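Local atomic coordinates of N-acyl-D-glutamate deacylase (Bordetella bronchiseptica, PDB entry 3GIP), a protein that catalyses the zinc-dependent hydrolysis of N-acyl-D-glutamate, releasing D-glutamate and the carboxylic acid of the acyl group. Residues 251-256 / 297-302; 320-325 / 330-335. All blocks are in the same frame, centred on the assembly; numbering follows the deposited sequence.

Contact 1: 251-256 / 297-302; sequences CMMPQN and ETIDDI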
loop_
_atom_site.group_PDB
_atom_site.type_symbol
_atom_site.label_atom_id
_atom_site.label_comp_id
_atom_site.label_asym_id
_atom_site.label_seq_id
_atom_site.Cartn_x
_atom_site.Cartn_y
_atom_site.Cartn_z
ATOM N N CYS A 251 -6.787 10.300 11.645
ATOM C CA CYS A 251 -6.708 11.248 12.750
ATOM C C CYS A 251 -6.639 10.403 14.021
ATOM O O CYS A 251 -7.614 9.751 14.404
ATOM C CB CYS A 251 -7.937 12.155 12.774
ATOM S SG CYS A 251 -8.043 13.242 11.336
ATOM N N MET A 252 -5.475 10.404 14.662
ATOM C CA MET A 252 -5.254 9.614 15.868
ATOM C C MET A 252 -5.519 10.365 17.167
ATOM O O MET A 252 -5.200 11.549 17.286
ATOM C CB MET A 252 -3.821 9.078 15.871
ATOM C CG MET A 252 -3.508 8.169 14.685
ATOM S SD MET A 252 -1.812 7.545 14.744
ATOM C CE MET A 252 -1.974 6.292 16.034
ATOM N N MET A 253 -6.088 9.641 18.129
ATOM C CA MET A 253 -6.445 10.146 19.458
ATOM C C MET A 253 -7.753 10.938 19.434
ATOM O O MET A 253 -7.980 11.769 18.557
ATOM C CB MET A 253 -5.299 10.972 20.047
ATOM C CG MET A 253 -4.017 10.158 20.216
ATOM S SD MET A 253 -2.702 11.028 21.085
ATOM C CE MET A 253 -3.112 10.652 22.741
ATOM N N PRO A 254 -8.635 10.683 20.414
ATOM C CA PRO A 254 -9.943 11.329 20.548
ATOM C C PRO A 254 -10.017 12.836 20.341
ATOM O O PRO A 254 -10.961 13.326 19.728
ATOM C CB PRO A 254 -10.387 10.918 21.948
ATOM C CG PRO A 254 -9.786 9.564 22.095
ATOM C CD PRO A 254 -8.391 9.776 21.550
ATOM N N GLN A 255 -9.036 13.573 20.850
ATOM C CA GLN A 255 -9.056 15.024 20.707
ATOM C C GLN A 255 -8.919 15.461 19.253
ATOM O O GLN A 255 -9.227 16.601 18.911
ATOM C CB GLN A 255 -7.939 15.673 21.540
ATOM C CG GLN A 255 -6.530 15.354 21.064
ATOM C CD GLN A 255 -5.934 14.145 21.751
ATOM O OE1 GLN A 255 -6.654 13.255 22.207
ATOM N NE2 GLN A 255 -4.606 14.099 21.821
ATOM N N ASN A 256 -8.473 14.549 18.397
ATOM C CA ASN A 256 -8.279 14.861 16.987
ATOM C C ASN A 256 -9.329 14.251 16.067
ATOM O O ASN A 256 -9.319 14.491 14.864
ATOM C CB ASN A 256 -6.887 14.410 16.553
ATOM C CG ASN A 256 -5.796 15.065 17.370
ATOM O OD1 ASN A 256 -4.937 14.391 17.945
ATOM N ND2 ASN A 256 -5.829 16.387 17.431
ATOM N N GLU A 297 2.207 6.623 27.514
ATOM C CA GLU A 297 1.246 7.258 28.408
ATOM C C GLU A 297 0.222 8.134 27.688
ATOM O O GLU A 297 -0.474 8.924 28.327
ATOM C CB GLU A 297 1.973 8.109 29.454
ATOM C CG GLU A 297 2.886 7.341 30.408
ATOM C CD GLU A 297 2.158 6.281 31.216
ATOM O OE1 GLU A 297 0.938 6.430 31.450
ATOM O OE2 GLU A 297 2.812 5.305 31.635
ATOM N N THR A 298 0.128 8.009 26.368
ATOM C CA THR A 298 -0.835 8.812 25.619
ATOM C C THR A 298 -1.888 7.958 24.921
ATOM O O THR A 298 -2.970 8.444 24.595
ATOM C CB THR A 298 -0.142 9.712 24.566
ATOM O OG1 THR A 298 0.561 8.901 23.621
ATOM C CG2 THR A 298 0.837 10.667 25.240
ATOM N N ILE A 299 -1.574 6.686 24.697
ATOM C CA ILE A 299 -2.509 5.775 24.045
ATOM C C ILE A 299 -2.616 4.492 24.854
ATOM O O ILE A 299 -1.603 3.872 25.177
ATOM C CB ILE A 299 -2.046 5.417 22.607
ATOM C CG1 ILE A 299 -1.957 6.685 21.754
ATOM C CG2 ILE A 299 -3.010 4.412 21.983
ATOM C CD1 ILE A 299 -1.469 6.441 20.328
ATOM N N ASP A 300 -3.843 4.101 25.195
ATOM C CA ASP A 300 -4.059 2.873 25.947
ATOM C C ASP A 300 -4.152 1.681 25.000
ATOM O O ASP A 300 -4.322 1.840 23.787
ATOM C CB ASP A 300 -5.343 2.951 26.783
ATOM C CG ASP A 300 -5.198 3.838 28.009
ATOM O OD1 ASP A 300 -4.059 4.038 28.484
ATOM O OD2 ASP A 300 -6.236 4.318 28.511
ATOM N N ASP A 301 -4.033 0.489 25.569
ATOM C CA ASP A 301 -4.106 -0.759 24.820
ATOM C C ASP A 301 -3.079 -0.940 23.710
ATOM O O ASP A 301 -3.351 -1.598 22.704
ATOM C CB ASP A 301 -5.522 -0.973 24.266
ATOM C CG ASP A 301 -6.497 -1.447 25.338
ATOM O OD1 ASP A 301 -6.060 -1.618 26.490
ATOM O OD2 ASP A 301 -7.692 -1.652 25.033
ATOM N N ILE A 302 -1.895 -0.361 23.887
ATOM C CA ILE A 302 -0.840 -0.550 22.902
ATOM C C ILE A 302 -0.580 -2.057 22.948
ATOM O O ILE A 302 -0.296 -2.612 24.012
ATOM C CB ILE A 302 0.431 0.242 23.289
ATOM C CG1 ILE A 302 0.173 1.739 23.083
ATOM C CG2 ILE A 302 1.622 -0.215 22.444
ATOM C CD1 ILE A 302 1.282 2.638 23.628
#
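M253 reaches from loop 251-256 to loop 297-302, its terminal methyl lodging against T298 and I299. The side chain runs out straight through CG (chi2 -173°) and then bends at the sulfur (chi3 87°), which turns CE toward the other loop. That methyl lies 3.6 Å from CB of T298, the two side chains crossing at a slant, and 4.2 Å from CG1 of I299. Its approach to the carbonyl oxygen of T298 is too close to be reliable, so the exact placing of CE is doubtful. The part of the T298 side chain nearest the methyl is CB; the hydroxyl OG1 is hydrogen-bonded to the backbone oxygen of R295 within its own loop.

I299 also reaches the other methionine: its CD1 is 4.3 Å from CE of M252, and both side chains touch Y343 on strand 339-343. On the opposing loop, the backbone is shaped by a turn in which N256 N donates to M253 O at 2.8 Å. M253 also has a backbone hydrogen bond to A345, which places the loop beside the chain that follows strand 339-343.

The loop carrying the methionines follows strand 243-246 and comes shortly after the zinc ligand H248. The side chain of M252 is about 3 Å from a bound formate and about 10 Å from the zinc ion, which suggests that this side of the contact lies near the active-site pocket. The methyl ends of two methionines meet I299, and one of them also T298, so the join depends on apolar packing, without directional bonds between the loops.

Contact 2: 320-325 / 330-335; sequences DIAARW and TTAARR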
loop_
_atom_site.group_PDB
_atom_site.type_symbol
_atom_site.label_atom_id
_atom_site.label_comp_id
_atom_site.label_asym_id
_atom_site.label_seq_id
_atom_site.Cartn_x
_atom_site.Cartn_y
_atom_site.Cartn_z
ATOM N N ASP A 320 0.037 -4.569 30.531
ATOM C CA ASP A 320 0.129 -5.862 31.208
ATOM C C ASP A 320 1.588 -6.266 31.366
ATOM O O ASP A 320 1.980 -6.819 32.393
ATOM C CB ASP A 320 -0.607 -6.956 30.421
ATOM C CG ASP A 320 -2.115 -6.801 30.464
ATOM O OD1 ASP A 320 -2.621 -6.020 31.299
ATOM O OD2 ASP A 320 -2.796 -7.480 29.666
ATOM N N ILE A 321 2.388 -5.994 30.339
ATOM C CA ILE A 321 3.805 -6.326 30.379
ATOM C C ILE A 321 4.474 -5.518 31.487
ATOM O O ILE A 321 5.205 -6.066 32.315
ATOM C CB ILE A 321 4.481 -6.001 29.035
ATOM C CG1 ILE A 321 3.883 -6.878 27.934
ATOM C CG2 ILE A 321 5.989 -6.226 29.145
ATOM C CD1 ILE A 321 4.275 -6.457 26.522
ATOM N N ALA A 322 4.211 -4.215 31.505
ATOM C CA ALA A 322 4.788 -3.333 32.514
ATOM C C ALA A 322 4.403 -3.764 33.925
ATOM O O ALA A 322 5.241 -3.809 34.825
ATOM C CB ALA A 322 4.341 -1.898 32.263
ATOM N N ALA A 323 3.129 -4.081 34.122
ATOM C CA ALA A 323 2.659 -4.502 35.436
ATOM C C ALA A 323 3.365 -5.779 35.881
ATOM O O ALA A 323 3.733 -5.927 37.046
ATOM C CB ALA A 323 1.151 -4.721 35.402
ATOM N N ARG A 324 3.553 -6.704 34.948
ATOM C CA ARG A 324 4.209 -7.966 35.260
ATOM C C ARG A 324 5.678 -7.770 35.624
ATOM O O ARG A 324 6.209 -8.469 36.486
ATOM C CB ARG A 324 4.089 -8.930 34.073
ATOM C CG ARG A 324 4.697 -10.300 34.337
ATOM C CD ARG A 324 4.319 -11.308 33.261
ATOM N NE ARG A 324 4.907 -11.013 31.956
ATOM C CZ ARG A 324 4.216 -10.622 30.888
ATOM N NH1 ARG A 324 2.900 -10.463 30.956
ATOM N NH2 ARG A 324 4.840 -10.417 29.736
ATOM N N TRP A 325 6.331 -6.814 34.971
ATOM C CA TRP A 325 7.742 -6.544 35.229
ATOM C C TRP A 325 7.961 -5.607 36.408
ATOM O O TRP A 325 9.082 -5.465 36.896
ATOM C CB TRP A 325 8.404 -5.949 33.985
ATOM C CG TRP A 325 8.457 -6.887 32.815
ATOM C CD1 TRP A 325 8.189 -8.226 32.823
ATOM C CD2 TRP A 325 8.841 -6.562 31.475
ATOM N NE1 TRP A 325 8.384 -8.756 31.569
ATOM C CE2 TRP A 325 8.785 -7.755 30.722
ATOM C CE3 TRP A 325 9.229 -5.375 30.838
ATOM C CZ2 TRP A 325 9.105 -7.797 29.361
ATOM C CZ3 TRP A 325 9.548 -5.415 29.481
ATOM C CH2 TRP A 325 9.483 -6.620 28.759
ATOM N N THR A 330 6.616 3.239 29.903
ATOM C CA THR A 330 7.663 3.795 29.059
ATOM C C THR A 330 8.923 2.945 29.185
ATOM O O THR A 330 9.595 2.662 28.192
ATOM C CB THR A 330 7.982 5.249 29.448
ATOM O OG1 THR A 330 6.781 6.029 29.392
ATOM C CG2 THR A 330 8.998 5.839 28.483
ATOM N N THR A 331 9.231 2.533 30.411
ATOM C CA THR A 331 10.398 1.699 30.667
ATOM C C THR A 331 10.224 0.346 29.987
ATOM O O THR A 331 11.152 -0.172 29.373
ATOM C CB THR A 331 10.597 1.487 32.179
ATOM O OG1 THR A 331 10.909 2.746 32.790
ATOM C CG2 THR A 331 11.729 0.500 32.448
ATOM N N ALA A 332 9.029 -0.225 30.098
ATOM C CA ALA A 332 8.761 -1.513 29.475
ATOM C C ALA A 332 8.920 -1.399 27.962
ATOM O O ALA A 332 9.494 -2.281 27.325
ATOM C CB ALA A 332 7.349 -1.986 29.822
ATOM N N ALA A 333 8.411 -0.312 27.389
ATOM C CA ALA A 333 8.508 -0.104 25.945
ATOM C C ALA A 333 9.970 -0.056 25.513
ATOM O O ALA A 333 10.338 -0.594 24.470
ATOM C CB ALA A 333 7.797 1.193 25.548
ATOM N N ARG A 334 10.804 0.593 26.319
ATOM C CA ARG A 334 12.222 0.689 26.002
ATOM C C ARG A 334 12.904 -0.675 26.080
ATOM O O ARG A 334 13.797 -0.971 25.288
ATOM C CB ARG A 334 12.902 1.683 26.944
ATOM C CG ARG A 334 12.462 3.116 26.704
ATOM C CD ARG A 334 12.961 4.058 27.785
ATOM N NE ARG A 334 12.522 5.429 27.539
ATOM C CZ ARG A 334 12.538 6.393 28.454
ATOM N NH1 ARG A 334 12.967 6.140 29.683
ATOM N NH2 ARG A 334 12.122 7.613 28.138
ATOM N N ARG A 335 12.478 -1.509 27.025
ATOM C CA ARG A 335 13.068 -2.836 27.172
ATOM C C ARG A 335 12.644 -3.764 26.041
ATOM O O ARG A 335 13.348 -4.720 25.716
ATOM C CB ARG A 335 12.668 -3.461 28.511
ATOM C CG ARG A 335 13.213 -2.746 29.732
ATOM C CD ARG A 335 12.853 -3.518 30.993
ATOM N NE ARG A 335 13.202 -2.794 32.211
ATOM C CZ ARG A 335 12.913 -3.225 33.436
ATOM N NH1 ARG A 335 12.276 -4.378 33.600
ATOM N NH2 ARG A 335 13.250 -2.503 34.497
HETATM O O HOH W 1 11.482 -5.988 35.893
#
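Two consecutive short helices, 318-325 and 329-336, form a near-orthogonal pair in the segment inserted between the last strands of the barrel. The axes of 320-325 and 330-335 approach to 8.9 Å at an angle of 98°. Where the backbones come nearest, CA of A322 and CA of A332 being 5.3 Å apart, both residues are alanine, and their CB atoms meet at 3.9 Å.

W325, at the end of the first helix, fills the neighbouring part of the join. CE3 of its indole lies 4.0 Å from CB of A332, and the carbonyl oxygen of A332 sits at the ring edge, close to its plane. I321 CG2, one turn earlier, lies over one indole face toward its rim, and the rings of W325 and H310 also meet.

R335 leaves its helix beside the indole, with CB 3.8 Å from CZ3 of W325. Its chain stays extended from CG to NE (chi3 -173°), and this carries the guanidinium back along the tryptophan toward the latter's backbone. The ring and guanidinium planes are 20° apart, but the aliphatic part of the arginine makes the closer approach. A water molecule completes the link: it donates to W325 O at 2.7 Å and accepts from R335 NH1, lying in the guanidinium plane at its edge.

In the fold
Contact 1 precedes contact 2 along the chain, and their centres are about 18 Å apart on the same side of the protein. Segment 251-256 belongs to the barrel, in the loop after strand 243-246. The other three segments belong to the insertion between barrel strands 277-281 and 360-362, which also holds the antiparallel sheet 287-290, 339-343 and 303-307. Contact 1 thus ties barrel to insertion, whereas contact 2 is internal to the insertion and farther from the centre of the chain. The two touch where E297 CG packs 4.2 Å from T330 OG1. This arrangement is consistent with the insertion flanking the active-site mouth, as in related D-aminoacylases.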